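PDB 1VQV: thiamine monophosphate kinase from Aquifex aeolicus, which probably catalyses the ATP-dependent phosphorylation of thiamine monophosphate to thiamine diphosphate, the active form of vitamin B1, and works as a homodimer. Local coordinates for residues A59-S70 with R184-I192; R161-K171 with Y243-Y254. All blocks are in the same frame, centred on the assembly; numbering follows the deposited sequence.

Contact 1: A59-S70 with R184-I192; sequences AVGWKAISVNVS and RHLRPTARI. With PO4 (phosphate ion), chain F.
W62 and R187 meet flat on flat, a cation-pi stack that illustrates how one indole can serve two partners at once. The guanidinium lies over a face of the indole with the planes 16° apart, and R187 CZ stands 3.8 Å from the centroid of the six-membered ring of W62. A bend at chi3 folds the R187 chain back over the ring, after CG has passed A59 CB at 3.7 Å. The edge of the same guanidinium is used as well: R187 NH1 gives a hydrogen bond of 2.9 Å to O4 of a phosphate ion, probably a remnant of the crystallisation liquor.

The indole edge is spent on the backbone. W62 NE1 donates to P188 O at 2.8 Å, with the acceptor almost in the ring plane and the donor 26° off the carbonyl plane. K63 leaves the helix with CG opposite its backbone N (chi1 -166°), and its extended chain runs past the ring of P188 at about a right angle and brings NZ to H185 O at the last turn of helix 176-186; NZ also sits over the centre of the H185 imidazole, 3.9 Å above its plane. Farther along, the methyl of A190 packs against V69 CG1 at 3.7 Å.

S66 OG and A190 N both bond to the hydroxyl of Y111. Thus helix 57-73, backed by strand 127-136 and flanked by helix 94-111, also packs against the end of helix 176-186 and the loop that follows.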
loop_
_atom_site.group_PDB
_atom_site.type_symbol
_atom_site.label_atom_id
_atom_site.label_comp_id
_atom_site.label_asym_id
_atom_site.label_seq_id
_atom_site.Cartn_x
_atom_site.Cartn_y
_atom_site.Cartn_z
ATOM N N ALA B 59 -17.756 8.910 -4.292
ATOM C CA ALA B 59 -17.638 7.907 -5.326
ATOM C C ALA B 59 -16.171 7.485 -5.448
ATOM O O ALA B 59 -15.887 6.317 -5.709
ATOM C CB ALA B 59 -18.161 8.456 -6.653
ATOM N N VAL B 60 -15.247 8.430 -5.256
ATOM C CA VAL B 60 -13.812 8.138 -5.331
ATOM C C VAL B 60 -13.444 7.225 -4.162
ATOM O O VAL B 60 -12.629 6.317 -4.303
ATOM C CB VAL B 60 -12.932 9.443 -5.276
ATOM C CG1 VAL B 60 -11.450 9.085 -5.262
ATOM C CG2 VAL B 60 -13.217 10.326 -6.484
ATOM N N GLY B 61 -14.064 7.474 -3.010
ATOM C CA GLY B 61 -13.832 6.657 -1.833
ATOM C C GLY B 61 -14.348 5.250 -2.038
ATOM O O GLY B 61 -13.741 4.294 -1.588
ATOM N N TRP B 62 -15.484 5.124 -2.715
ATOM C CA TRP B 62 -16.063 3.820 -2.994
ATOM C C TRP B 62 -15.160 3.101 -3.998
ATOM O O TRP B 62 -14.772 1.964 -3.794
ATOM C CB TRP B 62 -17.494 3.987 -3.540
ATOM C CG TRP B 62 -18.140 2.708 -4.042
ATOM C CD1 TRP B 62 -17.919 2.096 -5.250
ATOM C CD2 TRP B 62 -19.050 1.863 -3.328
ATOM N NE1 TRP B 62 -18.624 0.927 -5.325
ATOM C CE2 TRP B 62 -19.327 0.753 -4.163
ATOM C CE3 TRP B 62 -19.655 1.930 -2.066
ATOM C CZ2 TRP B 62 -20.184 -0.284 -3.777
ATOM C CZ3 TRP B 62 -20.504 0.901 -1.681
ATOM C CH2 TRP B 62 -20.759 -0.198 -2.540
ATOM N N LYS B 63 -14.797 3.783 -5.071
ATOM C CA LYS B 63 -13.937 3.193 -6.078
ATOM C C LYS B 63 -12.611 2.693 -5.493
ATOM O O LYS B 63 -12.141 1.626 -5.862
ATOM C CB LYS B 63 -13.676 4.210 -7.186
ATOM C CG LYS B 63 -13.089 3.629 -8.439
ATOM C CD LYS B 63 -13.334 4.548 -9.608
ATOM C CE LYS B 63 -12.726 3.993 -10.878
ATOM N NZ LYS B 63 -12.957 4.886 -12.048
ATOM N N ALA B 64 -12.015 3.450 -4.575
ATOM C CA ALA B 64 -10.740 3.052 -3.984
ATOM C C ALA B 64 -10.802 1.637 -3.421
ATOM O O ALA B 64 -9.853 0.864 -3.548
ATOM C CB ALA B 64 -10.337 4.034 -2.900
ATOM N N ILE B 65 -11.921 1.300 -2.797
ATOM C CA ILE B 65 -12.114 -0.028 -2.238
ATOM C C ILE B 65 -12.550 -1.036 -3.312
ATOM O O ILE B 65 -12.079 -2.166 -3.347
ATOM C CB ILE B 65 -13.166 0.012 -1.114
ATOM C CG1 ILE B 65 -12.604 0.788 0.080
ATOM C CG2 ILE B 65 -13.591 -1.409 -0.728
ATOM C CD1 ILE B 65 -11.384 0.176 0.717
ATOM N N SER B 66 -13.436 -0.612 -4.202
ATOM C CA SER B 66 -13.926 -1.491 -5.251
ATOM C C SER B 66 -12.890 -2.003 -6.243
ATOM O O SER B 66 -12.982 -3.142 -6.674
ATOM C CB SER B 66 -15.070 -0.822 -6.018
ATOM O OG SER B 66 -16.281 -0.908 -5.284
ATOM N N VAL B 67 -11.914 -1.188 -6.620
ATOM C CA VAL B 67 -10.930 -1.665 -7.573
ATOM C C VAL B 67 -10.151 -2.825 -6.964
ATOM O O VAL B 67 -9.950 -3.855 -7.610
ATOM C CB VAL B 67 -9.957 -0.549 -8.001
ATOM C CG1 VAL B 67 -8.915 -1.102 -8.956
ATOM C CG2 VAL B 67 -10.727 0.570 -8.682
ATOM N N ASN B 68 -9.721 -2.680 -5.717
ATOM C CA ASN B 68 -8.971 -3.749 -5.081
ATOM C C ASN B 68 -9.784 -5.005 -4.876
ATOM O O ASN B 68 -9.257 -6.110 -4.962
ATOM C CB ASN B 68 -8.407 -3.298 -3.741
ATOM C CG ASN B 68 -7.124 -2.565 -3.898
ATOM O OD1 ASN B 68 -6.337 -2.886 -4.774
ATOM N ND2 ASN B 68 -6.890 -1.581 -3.051
ATOM N N VAL B 69 -11.071 -4.834 -4.598
ATOM C CA VAL B 69 -11.964 -5.965 -4.377
ATOM C C VAL B 69 -12.167 -6.767 -5.672
ATOM O O VAL B 69 -12.264 -7.987 -5.644
ATOM C CB VAL B 69 -13.341 -5.477 -3.834
ATOM C CG1 VAL B 69 -14.298 -6.640 -3.717
ATOM C CG2 VAL B 69 -13.166 -4.807 -2.477
ATOM N N SER B 70 -12.213 -6.068 -6.801
ATOM C CA SER B 70 -12.405 -6.700 -8.096
ATOM C C SER B 70 -11.278 -7.633 -8.511
ATOM O O SER B 70 -11.478 -8.510 -9.345
ATOM C CB SER B 70 -12.606 -5.643 -9.177
ATOM O OG SER B 70 -13.906 -5.092 -9.086
ATOM N N ARG B 184 -20.992 3.792 -13.873
ATOM C CA ARG B 184 -20.264 2.531 -14.031
ATOM C C ARG B 184 -18.758 2.747 -13.992
ATOM O O ARG B 184 -17.983 1.842 -13.653
ATOM C CB ARG B 184 -20.654 1.862 -15.356
ATOM C CG ARG B 184 -21.832 0.901 -15.217
ATOM C CD ARG B 184 -22.668 0.750 -16.477
ATOM N NE ARG B 184 -24.027 0.354 -16.103
ATOM C CZ ARG B 184 -25.095 0.434 -16.892
ATOM N NH1 ARG B 184 -24.991 0.889 -18.133
ATOM N NH2 ARG B 184 -26.281 0.095 -16.416
ATOM N N HIS B 185 -18.345 3.956 -14.336
ATOM C CA HIS B 185 -16.935 4.286 -14.351
ATOM C C HIS B 185 -16.504 4.926 -13.042
ATOM O O HIS B 185 -15.394 4.707 -12.575
ATOM C CB HIS B 185 -16.646 5.210 -15.533
ATOM C CG HIS B 185 -15.254 5.751 -15.554
ATOM N ND1 HIS B 185 -14.923 6.964 -14.996
ATOM C CD2 HIS B 185 -14.108 5.245 -16.064
ATOM C CE1 HIS B 185 -13.631 7.187 -15.161
ATOM N NE2 HIS B 185 -13.113 6.159 -15.807
ATOM N N LEU B 186 -17.395 5.698 -12.437
ATOM C CA LEU B 186 -17.077 6.380 -11.190
ATOM C C LEU B 186 -17.328 5.540 -9.937
ATOM O O LEU B 186 -16.505 5.504 -9.025
ATOM C CB LEU B 186 -17.864 7.695 -11.100
ATOM C CG LEU B 186 -17.040 8.961 -10.856
ATOM C CD1 LEU B 186 -15.898 8.992 -11.838
ATOM C CD2 LEU B 186 -17.909 10.196 -11.024
ATOM N N ARG B 187 -18.474 4.873 -9.899
ATOM C CA ARG B 187 -18.856 4.046 -8.763
ATOM C C ARG B 187 -19.122 2.616 -9.214
ATOM O O ARG B 187 -20.246 2.133 -9.098
ATOM C CB ARG B 187 -20.123 4.608 -8.101
ATOM C CG ARG B 187 -19.929 5.166 -6.705
ATOM C CD ARG B 187 -21.227 5.176 -5.871
ATOM N NE ARG B 187 -21.692 3.817 -5.577
ATOM C CZ ARG B 187 -22.182 3.428 -4.401
ATOM N NH1 ARG B 187 -22.271 4.284 -3.396
ATOM N NH2 ARG B 187 -22.609 2.185 -4.233
ATOM N N PRO B 188 -18.100 1.919 -9.736
ATOM C CA PRO B 188 -18.310 0.538 -10.181
ATOM C C PRO B 188 -18.558 -0.407 -9.009
ATOM O O PRO B 188 -18.207 -0.091 -7.882
ATOM C CB PRO B 188 -17.018 0.218 -10.921
ATOM C CG PRO B 188 -16.003 1.029 -10.177
ATOM C CD PRO B 188 -16.706 2.339 -9.967
ATOM N N THR B 189 -19.198 -1.544 -9.276
ATOM C CA THR B 189 -19.465 -2.550 -8.249
ATOM C C THR B 189 -18.705 -3.829 -8.617
ATOM O O THR B 189 -18.866 -4.363 -9.711
ATOM C CB THR B 189 -20.984 -2.883 -8.124
ATOM O OG1 THR B 189 -21.714 -1.703 -7.760
ATOM C CG2 THR B 189 -21.213 -3.932 -7.045
ATOM N N ALA B 190 -17.846 -4.296 -7.716
ATOM C CA ALA B 190 -17.089 -5.507 -7.969
ATOM C C ALA B 190 -18.084 -6.658 -7.979
ATOM O O ALA B 190 -19.068 -6.645 -7.235
ATOM C CB ALA B 190 -16.047 -5.714 -6.887
ATOM N N ARG B 191 -17.816 -7.648 -8.822
ATOM C CA ARG B 191 -18.684 -8.803 -8.952
ATOM C C ARG B 191 -18.476 -9.767 -7.816
ATOM O O ARG B 191 -18.263 -10.955 -8.024
ATOM C CB ARG B 191 -18.406 -9.486 -10.278
ATOM C CG ARG B 191 -18.595 -8.549 -11.433
ATOM C CD ARG B 191 -19.863 -7.754 -11.240
ATOM N NE ARG B 191 -20.771 -7.959 -12.358
ATOM C CZ ARG B 191 -21.888 -8.670 -12.301
ATOM N NH1 ARG B 191 -22.260 -9.253 -11.168
ATOM N NH2 ARG B 191 -22.620 -8.808 -13.390
ATOM N N ILE B 192 -18.560 -9.248 -6.600
ATOM C CA ILE B 192 -18.338 -10.071 -5.436
ATOM C C ILE B 192 -19.365 -11.177 -5.386
ATOM O O ILE B 192 -19.247 -12.111 -4.589
ATOM C CB ILE B 192 -18.377 -9.240 -4.137
ATOM C CG1 ILE B 192 -17.961 -10.140 -2.974
ATOM C CG2 ILE B 192 -19.756 -8.600 -3.956
ATOM C CD1 ILE B 192 -17.741 -9.439 -1.674
HETATM P P PO4 F . -23.087 8.097 -4.174
HETATM O O1 PO4 F . -24.381 7.364 -4.182
HETATM O O2 PO4 F . -22.749 8.525 -5.554
HETATM O O3 PO4 F . -23.200 9.296 -3.298
HETATM O O4 PO4 F . -22.013 7.204 -3.661
#

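Contact 2: R161-K171 with Y243-Y254; sequences RAGLELLLMEK and YCEKYGKNPIEY
Y243 and Y254 converge on the carboxylate of E165, so that helix 159-168 is joined to helices 238-246 and 251-256 by a pair of tyrosine hydroxyls and a salt-bridge network. The hydrogen bonds gather two hydroxyls on one carboxylate oxygen. E165 OE1 accepts from Y254 OH at 2.5 Å through its syn lone pair, and from Y243 OH at 2.7 Å on the anti side, 26° out of the carboxylate plane. The two bonds should limit rotation of the carboxylate.

Charge supplies a second layer. R161, E165 and E253 form the salt-bridge network, in which both contacts of the arginine are weak hydrogen bonds: NE reaches E165 OE2 within its own helix, and R161 NH2 reaches E253 OE2 at 3.3 Å, with guanidinium and carboxylate planes steeply inclined. R161 NH1 also bonds to F257 O.

Aromatic faces account for much of the rest. Extended from CG to NE, the R161 chain crosses the Y254 ring, placing CD and the guanidinium over one face; CZ is 4.1 Å from the ring centroid in a cation-pi contact. A162 CB makes a CH-pi contact over the centre of one face of Y243, 3.7 Å from its centroid, while Y247 CD1 lies over the opposite face. Selenomethionine M169 approaches Y247 obliquely in a Met-aromatic contact, SE to CE2 3.6 Å, and the Y247 hydroxyl is hydrogen-bonded to E178 of helix 176-186.

A water also bridges two of the charged groups, accepting from R161 NH1 at 3.0 Å and donating to E253 OE2 at 2.6 Å.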
loop_
_atom_site.group_PDB
_atom_site.type_symbol
_atom_site.label_atom_id
_atom_site.label_comp_id
_atom_site.label_asym_id
_atom_site.label_seq_id
_atom_site.Cartn_x
_atom_site.Cartn_y
_atom_site.Cartn_z
ATOM N N ARG B 161 -15.596 3.038 -20.414
ATOM C CA ARG B 161 -14.952 3.915 -21.390
ATOM C C ARG B 161 -15.825 5.057 -21.897
ATOM O O ARG B 161 -15.348 6.174 -22.091
ATOM C CB ARG B 161 -14.456 3.108 -22.589
ATOM C CG ARG B 161 -14.053 3.962 -23.775
ATOM C CD ARG B 161 -13.275 3.145 -24.781
ATOM N NE ARG B 161 -13.276 3.755 -26.103
ATOM C CZ ARG B 161 -12.460 3.395 -27.086
ATOM N NH1 ARG B 161 -11.570 2.428 -26.891
ATOM N NH2 ARG B 161 -12.536 3.999 -28.267
ATOM N N ALA B 162 -17.095 4.766 -22.146
ATOM C CA ALA B 162 -18.011 5.781 -22.635
ATOM C C ALA B 162 -18.242 6.810 -21.520
ATOM O O ALA B 162 -18.387 8.010 -21.786
ATOM C CB ALA B 162 -19.337 5.130 -23.072
ATOM N N GLY B 163 -18.257 6.327 -20.276
ATOM C CA GLY B 163 -18.452 7.186 -19.117
ATOM C C GLY B 163 -17.302 8.151 -18.878
ATOM O O GLY B 163 -17.523 9.315 -18.530
ATOM N N LEU B 164 -16.073 7.678 -19.057
ATOM C CA LEU B 164 -14.904 8.523 -18.877
ATOM C C LEU B 164 -14.905 9.618 -19.940
ATOM O O LEU B 164 -14.517 10.764 -19.685
ATOM C CB LEU B 164 -13.626 7.688 -18.990
ATOM C CG LEU B 164 -12.308 8.475 -19.018
ATOM C CD1 LEU B 164 -12.235 9.404 -17.812
ATOM C CD2 LEU B 164 -11.130 7.504 -19.037
ATOM N N GLU B 165 -15.340 9.254 -21.140
ATOM C CA GLU B 165 -15.405 10.196 -22.246
ATOM C C GLU B 165 -16.499 11.223 -21.984
ATOM O O GLU B 165 -16.325 12.399 -22.306
ATOM C CB GLU B 165 -15.661 9.460 -23.561
ATOM C CG GLU B 165 -14.433 8.761 -24.139
ATOM C CD GLU B 165 -14.804 7.731 -25.193
ATOM O OE1 GLU B 165 -15.756 7.971 -25.953
ATOM O OE2 GLU B 165 -14.144 6.686 -25.270
ATOM N N LEU B 166 -17.619 10.782 -21.405
ATOM C CA LEU B 166 -18.721 11.686 -21.079
ATOM C C LEU B 166 -18.242 12.652 -19.978
ATOM O O LEU B 166 -18.572 13.842 -19.971
ATOM C CB LEU B 166 -19.953 10.901 -20.598
ATOM C CG LEU B 166 -20.737 10.024 -21.587
ATOM C CD1 LEU B 166 -21.973 9.426 -20.922
ATOM C CD2 LEU B 166 -21.169 10.859 -22.770
ATOM N N LEU B 167 -17.460 12.140 -19.038
ATOM C CA LEU B 167 -16.939 12.996 -17.993
ATOM C C LEU B 167 -16.017 14.016 -18.644
ATOM O O LEU B 167 -16.141 15.211 -18.396
ATOM C CB LEU B 167 -16.166 12.175 -16.967
ATOM C CG LEU B 167 -17.071 11.374 -16.045
ATOM C CD1 LEU B 167 -16.235 10.478 -15.144
ATOM C CD2 LEU B 167 -17.928 12.340 -15.225
ATOM N N LEU B 168 -15.101 13.550 -19.489
ATOM C CA LEU B 168 -14.179 14.470 -20.138
ATOM C C LEU B 168 -14.922 15.556 -20.920
ATOM O O LEU B 168 -14.356 16.593 -21.232
ATOM C CB LEU B 168 -13.213 13.720 -21.070
ATOM C CG LEU B 168 -12.239 12.687 -20.477
ATOM C CD1 LEU B 168 -11.316 12.192 -21.585
ATOM C CD2 LEU B 168 -11.401 13.296 -19.340
HETATM N N MSE B 169 -16.184 15.345 -21.250
HETATM C CA MSE B 169 -16.885 16.384 -21.996
HETATM C C MSE B 169 -17.250 17.519 -21.057
HETATM O O MSE B 169 -17.592 18.622 -21.493
HETATM C CB MSE B 169 -18.153 15.835 -22.654
HETATM C CG MSE B 169 -17.923 14.562 -23.444
HETATM SE SE MSE B 169 -19.460 14.041 -24.483
HETATM C CE MSE B 169 -20.790 13.980 -23.058
ATOM N N GLU B 170 -17.183 17.237 -19.761
ATOM C CA GLU B 170 -17.501 18.228 -18.747
ATOM C C GLU B 170 -18.872 18.866 -18.917
ATOM O O GLU B 170 -19.024 20.057 -18.695
ATOM C CB GLU B 170 -16.439 19.328 -18.721
ATOM C CG GLU B 170 -15.281 19.043 -17.789
ATOM C CD GLU B 170 -14.389 20.261 -17.591
ATOM O OE1 GLU B 170 -14.947 21.378 -17.386
ATOM O OE2 GLU B 170 -13.138 20.096 -17.628
ATOM N N LYS B 171 -19.866 18.080 -19.315
ATOM C CA LYS B 171 -21.217 18.603 -19.469
ATOM C C LYS B 171 -21.723 19.073 -18.112
ATOM O O LYS B 171 -21.184 18.705 -17.062
ATOM C CB LYS B 171 -22.163 17.521 -19.999
ATOM C CG LYS B 171 -22.201 17.361 -21.503
ATOM C CD LYS B 171 -23.130 16.211 -21.882
ATOM C CE LYS B 171 -23.466 16.241 -23.356
ATOM N NZ LYS B 171 -22.222 16.309 -24.177
ATOM N N TYR B 243 -25.190 5.606 -26.418
ATOM C CA TYR B 243 -24.038 6.490 -26.393
ATOM C C TYR B 243 -23.366 6.467 -27.762
ATOM O O TYR B 243 -23.006 7.506 -28.318
ATOM C CB TYR B 243 -23.027 6.017 -25.359
ATOM C CG TYR B 243 -21.736 6.775 -25.447
ATOM C CD1 TYR B 243 -21.590 8.018 -24.819
ATOM C CD2 TYR B 243 -20.676 6.292 -26.217
ATOM C CE1 TYR B 243 -20.428 8.758 -24.957
ATOM C CE2 TYR B 243 -19.504 7.031 -26.363
ATOM C CZ TYR B 243 -19.392 8.261 -25.728
ATOM O OH TYR B 243 -18.245 8.995 -25.860
ATOM N N CYS B 244 -23.175 5.261 -28.285
ATOM C CA CYS B 244 -22.546 5.071 -29.587
ATOM C C CYS B 244 -23.321 5.751 -30.708
ATOM O O CYS B 244 -22.770 6.564 -31.445
ATOM C CB CYS B 244 -22.406 3.581 -29.885
ATOM S SG CYS B 244 -21.005 2.844 -29.053
ATOM N N GLU B 245 -24.597 5.411 -30.835
ATOM C CA GLU B 245 -25.420 6.007 -31.868
ATOM C C GLU B 245 -25.335 7.525 -31.742
ATOM O O GLU B 245 -25.019 8.218 -32.709
ATOM C CB GLU B 245 -26.881 5.536 -31.731
ATOM C CG GLU B 245 -27.836 6.017 -32.843
ATOM C CD GLU B 245 -27.261 5.823 -34.260
ATOM O OE1 GLU B 245 -26.255 6.505 -34.598
ATOM O OE2 GLU B 245 -27.803 4.994 -35.042
ATOM N N LYS B 246 -25.578 8.041 -30.542
ATOM C CA LYS B 246 -25.548 9.478 -30.336
ATOM C C LYS B 246 -24.244 10.155 -30.671
ATOM O O LYS B 246 -24.260 11.254 -31.210
ATOM C CB LYS B 246 -25.924 9.834 -28.906
ATOM C CG LYS B 246 -25.836 11.333 -28.622
ATOM C CD LYS B 246 -26.528 11.647 -27.323
ATOM C CE LYS B 246 -26.469 13.096 -26.943
ATOM N NZ LYS B 246 -27.421 13.262 -25.808
ATOM N N TYR B 247 -23.118 9.536 -30.334
ATOM C CA TYR B 247 -21.816 10.141 -30.642
ATOM C C TYR B 247 -21.194 9.391 -31.796
ATOM O O TYR B 247 -19.984 9.456 -32.017
ATOM C CB TYR B 247 -20.875 10.114 -29.427
ATOM C CG TYR B 247 -21.453 10.859 -28.256
ATOM C CD1 TYR B 247 -22.461 10.281 -27.482
ATOM C CD2 TYR B 247 -21.095 12.183 -27.996
ATOM C CE1 TYR B 247 -23.108 10.993 -26.493
ATOM C CE2 TYR B 247 -21.739 12.918 -27.001
ATOM C CZ TYR B 247 -22.751 12.317 -26.255
ATOM O OH TYR B 247 -23.435 13.043 -25.306
ATOM N N GLY B 248 -22.052 8.675 -32.523
ATOM C CA GLY B 248 -21.632 7.904 -33.684
ATOM C C GLY B 248 -20.338 7.130 -33.526
ATOM O O GLY B 248 -19.280 7.556 -34.006
ATOM N N LYS B 249 -20.405 5.983 -32.861
ATOM C CA LYS B 249 -19.206 5.173 -32.672
ATOM C C LYS B 249 -19.551 3.695 -32.740
ATOM O O LYS B 249 -20.733 3.339 -32.777
ATOM C CB LYS B 249 -18.552 5.523 -31.336
ATOM C CG LYS B 249 -17.986 6.913 -31.330
ATOM C CD LYS B 249 -17.250 7.200 -30.042
ATOM C CE LYS B 249 -16.312 8.392 -30.207
ATOM N NZ LYS B 249 -15.215 8.081 -31.171
ATOM N N ASN B 250 -18.536 2.832 -32.769
ATOM C CA ASN B 250 -18.811 1.401 -32.847
ATOM C C ASN B 250 -18.810 0.718 -31.496
ATOM O O ASN B 250 -17.762 0.543 -30.865
ATOM C CB ASN B 250 -17.822 0.676 -33.760
ATOM C CG ASN B 250 -18.123 -0.815 -33.860
ATOM O OD1 ASN B 250 -19.250 -1.219 -34.156
ATOM N ND2 ASN B 250 -17.120 -1.636 -33.602
ATOM N N PRO B 251 -19.997 0.304 -31.040
ATOM C CA PRO B 251 -20.095 -0.364 -29.748
ATOM C C PRO B 251 -19.049 -1.445 -29.605
ATOM O O PRO B 251 -18.419 -1.555 -28.556
ATOM C CB PRO B 251 -21.524 -0.909 -29.744
ATOM C CG PRO B 251 -21.856 -1.038 -31.211
ATOM C CD PRO B 251 -21.269 0.219 -31.776
ATOM N N ILE B 252 -18.830 -2.219 -30.666
ATOM C CA ILE B 252 -17.858 -3.308 -30.607
ATOM C C ILE B 252 -16.447 -2.831 -30.300
ATOM O O ILE B 252 -15.741 -3.425 -29.485
ATOM C CB ILE B 252 -17.847 -4.116 -31.920
ATOM C CG1 ILE B 252 -19.258 -4.639 -32.213
ATOM C CG2 ILE B 252 -16.872 -5.301 -31.808
ATOM C CD1 ILE B 252 -19.747 -5.674 -31.220
ATOM N N GLU B 253 -16.031 -1.755 -30.949
ATOM C CA GLU B 253 -14.695 -1.218 -30.718
ATOM C C GLU B 253 -14.545 -0.899 -29.221
ATOM O O GLU B 253 -13.442 -0.897 -28.668
ATOM C CB GLU B 253 -14.502 0.034 -31.574
ATOM C CG GLU B 253 -13.064 0.395 -31.842
ATOM C CD GLU B 253 -12.688 1.723 -31.209
ATOM O OE1 GLU B 253 -13.461 2.704 -31.389
ATOM O OE2 GLU B 253 -11.621 1.787 -30.541
ATOM N N TYR B 254 -15.671 -0.645 -28.564
ATOM C CA TYR B 254 -15.656 -0.343 -27.137
ATOM C C TYR B 254 -15.602 -1.616 -26.304
ATOM O O TYR B 254 -14.948 -1.655 -25.264
ATOM C CB TYR B 254 -16.888 0.484 -26.744
ATOM C CG TYR B 254 -16.711 1.969 -26.957
ATOM C CD1 TYR B 254 -16.361 2.470 -28.212
ATOM C CD2 TYR B 254 -16.868 2.873 -25.899
ATOM C CE1 TYR B 254 -16.168 3.830 -28.416
ATOM C CE2 TYR B 254 -16.676 4.241 -26.090
ATOM C CZ TYR B 254 -16.325 4.714 -27.352
ATOM O OH TYR B 254 -16.108 6.060 -27.562
HETATM O O HOH W 1 -9.480 1.963 -28.991
#

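In the fold
Contacts 1 and 2 have centres 20 Å apart and their segments alternate along the chain, yet they form one continuous body of packing. Helices 159-168 and 176-186 follow each other in sequence and touch directly: H185 NE2 lies 3.6 Å from L164 CB, and L186 CD1 is 3.6 Å from L167 CD1. Contact 1 is the deeper, about 9 Å from the chain centre against about 19 Å for contact 2. It also reaches the metal site, since the side chain of S70 is about 3 Å from that of the magnesium ligand D207. Contact 2 is more remote, with the R161 side chain about 8 Å from that of substrate-binding E260.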